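Local coordinates for protein tRNA (guanosine(18)-2'-O)-methyltransferase (Aquifex aeolicus, PDB 1ZJR) that methylates the ribose 2'-hydroxyl of guanosine 18 in a subset of tRNAs, using S-adenosyl-L-methionine as the methyl donor, at residues A102-S106 with K107-N111; E187-K190 with I191-W195. All blocks are in the same frame, centred on the assembly; numbering follows the deposited sequence.

Contact 1: A102-S106 with K107-N111; sequences ATWLS and KESVN
The indole edge of W104 faces two side chains, E108 and S109, where the chain leaves strand 99-103 and turns back through a type I beta turn from S106 to S109 in the SPOUT methyltransferase domain. With CG of W104 anti to the backbone N (chi1 -178°), the pyrrole side of the ring meets the end of E108. NE1 of W104 lies 3.2 Å from OE1 of E108, and the carboxylate is only 24° from coplanar with the ring, yet the N-H...O angle of 134° leaves the bond weak. The stronger partner of OE1 is K143 on strand 142-145, which forms a salt bridge with it. OG of S109 sits at the same edge, 3.6 Å from CD1 of W104, and donates to W104 O at 2.6 Å, with the donor tilted from the carbonyl plane. An alanine at S109 would remove this hydroxyl and is likely to leave W104 O without this donor and the turn less firmly tied to the strand end. The turn itself is closed by S109 N, 3.1 Å from S106 O and above the plane of that carbonyl. OG of S106 also accepts a weak but straight bond from E108 N, at 3.4 Å.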
loop_
_atom_site.group_PDB
_atom_site.type_symbol
_atom_site.label_atom_id
_atom_site.label_comp_id
_atom_site.label_asym_id
_atom_site.label_seq_id
_atom_site.Cartn_x
_atom_site.Cartn_y
_atom_site.Cartn_z
ATOM N N ALA A 102 -0.685 9.955 6.785
ATOM C CA ALA A 102 -1.288 9.036 7.741
ATOM C C ALA A 102 -2.733 9.325 8.104
ATOM O O ALA A 102 -3.123 10.473 8.300
ATOM C CB ALA A 102 -0.445 9.000 9.007
ATOM N N THR A 103 -3.531 8.266 8.201
ATOM C CA THR A 103 -4.930 8.409 8.584
ATOM C C THR A 103 -4.918 8.664 10.086
ATOM O O THR A 103 -4.465 7.822 10.862
ATOM C CB THR A 103 -5.721 7.121 8.320
ATOM O OG1 THR A 103 -5.081 6.033 9.002
ATOM C CG2 THR A 103 -5.779 6.829 6.825
ATOM N N TRP A 104 -5.411 9.829 10.486
ATOM C CA TRP A 104 -5.447 10.212 11.896
ATOM C C TRP A 104 -6.832 10.784 12.183
ATOM O O TRP A 104 -7.224 11.803 11.613
ATOM C CB TRP A 104 -4.342 11.250 12.163
ATOM C CG TRP A 104 -4.227 11.707 13.594
ATOM C CD1 TRP A 104 -4.550 12.937 14.085
ATOM C CD2 TRP A 104 -3.752 10.940 14.713
ATOM N NE1 TRP A 104 -4.306 12.988 15.440
ATOM C CE2 TRP A 104 -3.817 11.777 15.851
ATOM C CE3 TRP A 104 -3.277 9.630 14.861
ATOM C CZ2 TRP A 104 -3.427 11.345 17.127
ATOM C CZ3 TRP A 104 -2.887 9.199 16.131
ATOM C CH2 TRP A 104 -2.967 10.059 17.248
ATOM N N LEU A 105 -7.573 10.109 13.056
ATOM C CA LEU A 105 -8.931 10.522 13.397
ATOM C C LEU A 105 -8.876 11.707 14.350
ATOM O O LEU A 105 -8.759 11.544 15.565
ATOM C CB LEU A 105 -9.686 9.346 14.031
ATOM C CG LEU A 105 -11.218 9.371 14.019
ATOM C CD1 LEU A 105 -11.727 9.499 12.582
ATOM C CD2 LEU A 105 -11.746 8.089 14.655
ATOM N N SER A 106 -8.956 12.902 13.781
ATOM C CA SER A 106 -8.888 14.124 14.565
ATOM C C SER A 106 -9.466 15.285 13.768
ATOM O O SER A 106 -9.411 15.293 12.536
ATOM C CB SER A 106 -7.431 14.412 14.928
ATOM O OG SER A 106 -7.312 15.602 15.677
ATOM N N LYS A 107 -10.023 16.267 14.469
ATOM C CA LYS A 107 -10.602 17.426 13.803
ATOM C C LYS A 107 -9.515 18.289 13.171
ATOM O O LYS A 107 -9.800 19.155 12.346
ATOM C CB LYS A 107 -11.431 18.255 14.793
ATOM C CG LYS A 107 -12.757 17.603 15.194
ATOM C CD LYS A 107 -12.543 16.251 15.867
ATOM C CE LYS A 107 -13.861 15.577 16.232
ATOM N NZ LYS A 107 -14.681 15.235 15.034
ATOM N N GLU A 108 -8.264 18.032 13.546
ATOM C CA GLU A 108 -7.131 18.780 13.011
ATOM C C GLU A 108 -6.670 18.219 11.663
ATOM O O GLU A 108 -5.939 18.880 10.923
ATOM C CB GLU A 108 -5.966 18.742 14.002
ATOM C CG GLU A 108 -5.434 17.340 14.264
ATOM C CD GLU A 108 -4.558 17.265 15.497
ATOM O OE1 GLU A 108 -4.051 16.163 15.802
ATOM O OE2 GLU A 108 -4.378 18.308 16.163
ATOM N N SER A 109 -7.098 16.999 11.350
ATOM C CA SER A 109 -6.719 16.359 10.094
ATOM C C SER A 109 -7.440 16.987 8.909
ATOM O O SER A 109 -8.486 17.613 9.068
ATOM C CB SER A 109 -7.033 14.863 10.150
ATOM O OG SER A 109 -6.319 14.237 11.200
ATOM N N VAL A 110 -6.887 16.809 7.715
ATOM C CA VAL A 110 -7.494 17.373 6.521
ATOM C C VAL A 110 -8.196 16.311 5.686
ATOM O O VAL A 110 -7.919 15.118 5.818
ATOM C CB VAL A 110 -6.436 18.067 5.638
ATOM C CG1 VAL A 110 -5.681 19.104 6.454
ATOM C CG2 VAL A 110 -5.472 17.037 5.061
ATOM N N ASN A 111 -9.113 16.763 4.834
ATOM C CA ASN A 111 -9.860 15.887 3.938
ATOM C C ASN A 111 -8.815 15.171 3.076
ATOM O O ASN A 111 -7.923 15.812 2.512
ATOM C CB ASN A 111 -10.807 16.742 3.081
ATOM C CG ASN A 111 -11.665 15.921 2.143
ATOM O OD1 ASN A 111 -11.160 15.248 1.257
ATOM N ND2 ASN A 111 -12.981 15.986 2.330
#

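Contact 2: E187-K190 with I191-W195; sequences EIQK and ILKKW
Four successive backbone bonds join residues 187-190 to 191-194, each spanning four positions as in an alpha helix. I191 N donates to E187 O at 3.0 Å, L192 N to I188 O at 2.9 Å, K193 N to Q189 O and K194 N to K190 O; all four N-H angles exceed 160°. The side-chain polar contact is looser: NZ of K193 and OE1 of Q189, 3.1 Å apart, form a weak hydrogen bond. These two chains run side by side in the same direction, and a bend at the last torsion of K193 (chi4 62°) turns its ammonium back over CB of Q189. At the other end of the same amide, NE2 of Q189 bonds to E185, one turn earlier, while OE1 of E187 accepts a bond from S184 N just ahead of the helix. K190 and K194 keep their NZ atoms 5.2 Å apart, a separation at which like charges would probably disfavour closer approach.

Toward helix 7-19 the packing is largely apolar. I188 and L192 lie alongside each other, CG2 of I188 4.1 Å from CD1 of L192; both touch R16 of that helix, and L192 also touches L15. I191 packs against L19 of that helix and sets its CG2 3.5 Å above one face of the W195 indole, offset toward the rim. W195 in turn meets the rings of W77 and F79. Apolar residues one turn apart on one side, with glutamine and lysines on another, mark 185-200 as an amphipathic C-terminal helix docked against the N-terminal helix.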
loop_
_atom_site.group_PDB
_atom_site.type_symbol
_atom_site.label_atom_id
_atom_site.label_comp_id
_atom_site.label_asym_id
_atom_site.label_seq_id
_atom_site.Cartn_x
_atom_site.Cartn_y
_atom_site.Cartn_z
ATOM N N GLU A 187 14.859 -3.395 -13.759
ATOM C CA GLU A 187 14.071 -3.703 -12.571
ATOM C C GLU A 187 12.928 -4.666 -12.887
ATOM O O GLU A 187 12.626 -5.576 -12.105
ATOM C CB GLU A 187 13.552 -2.394 -11.970
ATOM C CG GLU A 187 14.677 -1.555 -11.358
ATOM C CD GLU A 187 14.371 -0.067 -11.295
ATOM O OE1 GLU A 187 13.199 0.318 -11.469
ATOM O OE2 GLU A 187 15.311 0.722 -11.059
ATOM N N ILE A 188 12.297 -4.471 -14.039
ATOM C CA ILE A 188 11.211 -5.339 -14.464
ATOM C C ILE A 188 11.750 -6.751 -14.691
ATOM O O ILE A 188 11.174 -7.730 -14.223
ATOM C CB ILE A 188 10.562 -4.820 -15.768
ATOM C CG1 ILE A 188 9.799 -3.521 -15.483
ATOM C CG2 ILE A 188 9.640 -5.879 -16.359
ATOM C CD1 ILE A 188 9.144 -2.902 -16.721
ATOM N N GLN A 189 12.861 -6.863 -15.411
ATOM C CA GLN A 189 13.425 -8.183 -15.657
ATOM C C GLN A 189 13.863 -8.856 -14.365
ATOM O O GLN A 189 13.709 -10.065 -14.214
ATOM C CB GLN A 189 14.607 -8.104 -16.629
ATOM C CG GLN A 189 14.180 -8.110 -18.085
ATOM C CD GLN A 189 15.355 -8.199 -19.037
ATOM O OE1 GLN A 189 16.182 -9.104 -18.933
ATOM N NE2 GLN A 189 15.429 -7.263 -19.978
ATOM N N LYS A 190 14.395 -8.076 -13.428
ATOM C CA LYS A 190 14.840 -8.641 -12.160
ATOM C C LYS A 190 13.653 -9.238 -11.407
ATOM O O LYS A 190 13.732 -10.346 -10.873
ATOM C CB LYS A 190 15.510 -7.571 -11.294
ATOM C CG LYS A 190 16.072 -8.116 -9.981
ATOM C CD LYS A 190 16.546 -7.010 -9.045
ATOM C CE LYS A 190 15.381 -6.189 -8.507
ATOM N NZ LYS A 190 14.410 -7.013 -7.728
ATOM N N ILE A 191 12.551 -8.500 -11.366
ATOM C CA ILE A 191 11.367 -8.978 -10.676
ATOM C C ILE A 191 10.762 -10.188 -11.378
ATOM O O ILE A 191 10.374 -11.152 -10.723
ATOM C CB ILE A 191 10.315 -7.859 -10.545
ATOM C CG1 ILE A 191 10.908 -6.708 -9.725
ATOM C CG2 ILE A 191 9.042 -8.410 -9.894
ATOM C CD1 ILE A 191 10.015 -5.480 -9.627
ATOM N N LEU A 192 10.686 -10.149 -12.705
ATOM C CA LEU A 192 10.141 -11.279 -13.458
ATOM C C LEU A 192 10.908 -12.552 -13.113
ATOM O O LEU A 192 10.316 -13.596 -12.813
ATOM C CB LEU A 192 10.241 -11.026 -14.967
ATOM C CG LEU A 192 9.209 -10.103 -15.620
ATOM C CD1 LEU A 192 9.548 -9.905 -17.095
ATOM C CD2 LEU A 192 7.824 -10.711 -15.472
ATOM N N LYS A 193 12.232 -12.458 -13.163
ATOM C CA LYS A 193 13.087 -13.596 -12.856
ATOM C C LYS A 193 12.884 -14.066 -11.421
ATOM O O LYS A 193 12.689 -15.253 -11.169
ATOM C CB LYS A 193 14.558 -13.223 -13.075
ATOM C CG LYS A 193 14.932 -12.993 -14.528
ATOM C CD LYS A 193 16.400 -12.605 -14.666
ATOM C CE LYS A 193 16.798 -12.460 -16.126
ATOM N NZ LYS A 193 16.037 -11.380 -16.812
ATOM N N LYS A 194 12.921 -13.127 -10.484
ATOM C CA LYS A 194 12.760 -13.449 -9.071
ATOM C C LYS A 194 11.431 -14.120 -8.748
ATOM O O LYS A 194 11.400 -15.196 -8.148
ATOM C CB LYS A 194 12.913 -12.184 -8.224
ATOM C CG LYS A 194 12.862 -12.433 -6.723
ATOM C CD LYS A 194 13.219 -11.173 -5.941
ATOM C CE LYS A 194 13.263 -11.446 -4.442
ATOM N NZ LYS A 194 13.708 -10.253 -3.662
ATOM N N TRP A 195 10.329 -13.493 -9.144
ATOM C CA TRP A 195 9.021 -14.064 -8.854
ATOM C C TRP A 195 8.736 -15.363 -9.588
ATOM O O TRP A 195 8.040 -16.232 -9.061
ATOM C CB TRP A 195 7.916 -13.037 -9.116
ATOM C CG TRP A 195 7.835 -12.009 -8.028
ATOM C CD1 TRP A 195 8.480 -12.040 -6.820
ATOM C CD2 TRP A 195 7.048 -10.814 -8.028
ATOM N NE1 TRP A 195 8.140 -10.940 -6.071
ATOM C CE2 TRP A 195 7.262 -10.171 -6.787
ATOM C CE3 TRP A 195 6.180 -10.222 -8.956
ATOM C CZ2 TRP A 195 6.642 -8.964 -6.451
ATOM C CZ3 TRP A 195 5.564 -9.022 -8.622
ATOM C CH2 TRP A 195 5.800 -8.406 -7.379
#

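Overall arrangement
Contact 1 and contact 2 occupy opposite sides of the chain's centre, their own centres 38 Å apart and their nearest atoms about 24 Å apart, so neither touches the other. Contact 1 belongs to the SPOUT domain, whose parallel sheet includes strands 99-103 and 110-111. It contains T103, predicted to bind S-adenosyl-L-methionine; there a glycerol, probably from crystallisation, bonds to OG1. The side chain of S109 lies about 10 Å from that of I146, another predicted cofactor-binding residue. Contact 2 is away from these sites, on the terminal helix that packs against helix 7-19. One is thus a surface turn near the probable cofactor pocket, the other a run of local contacts within that helix.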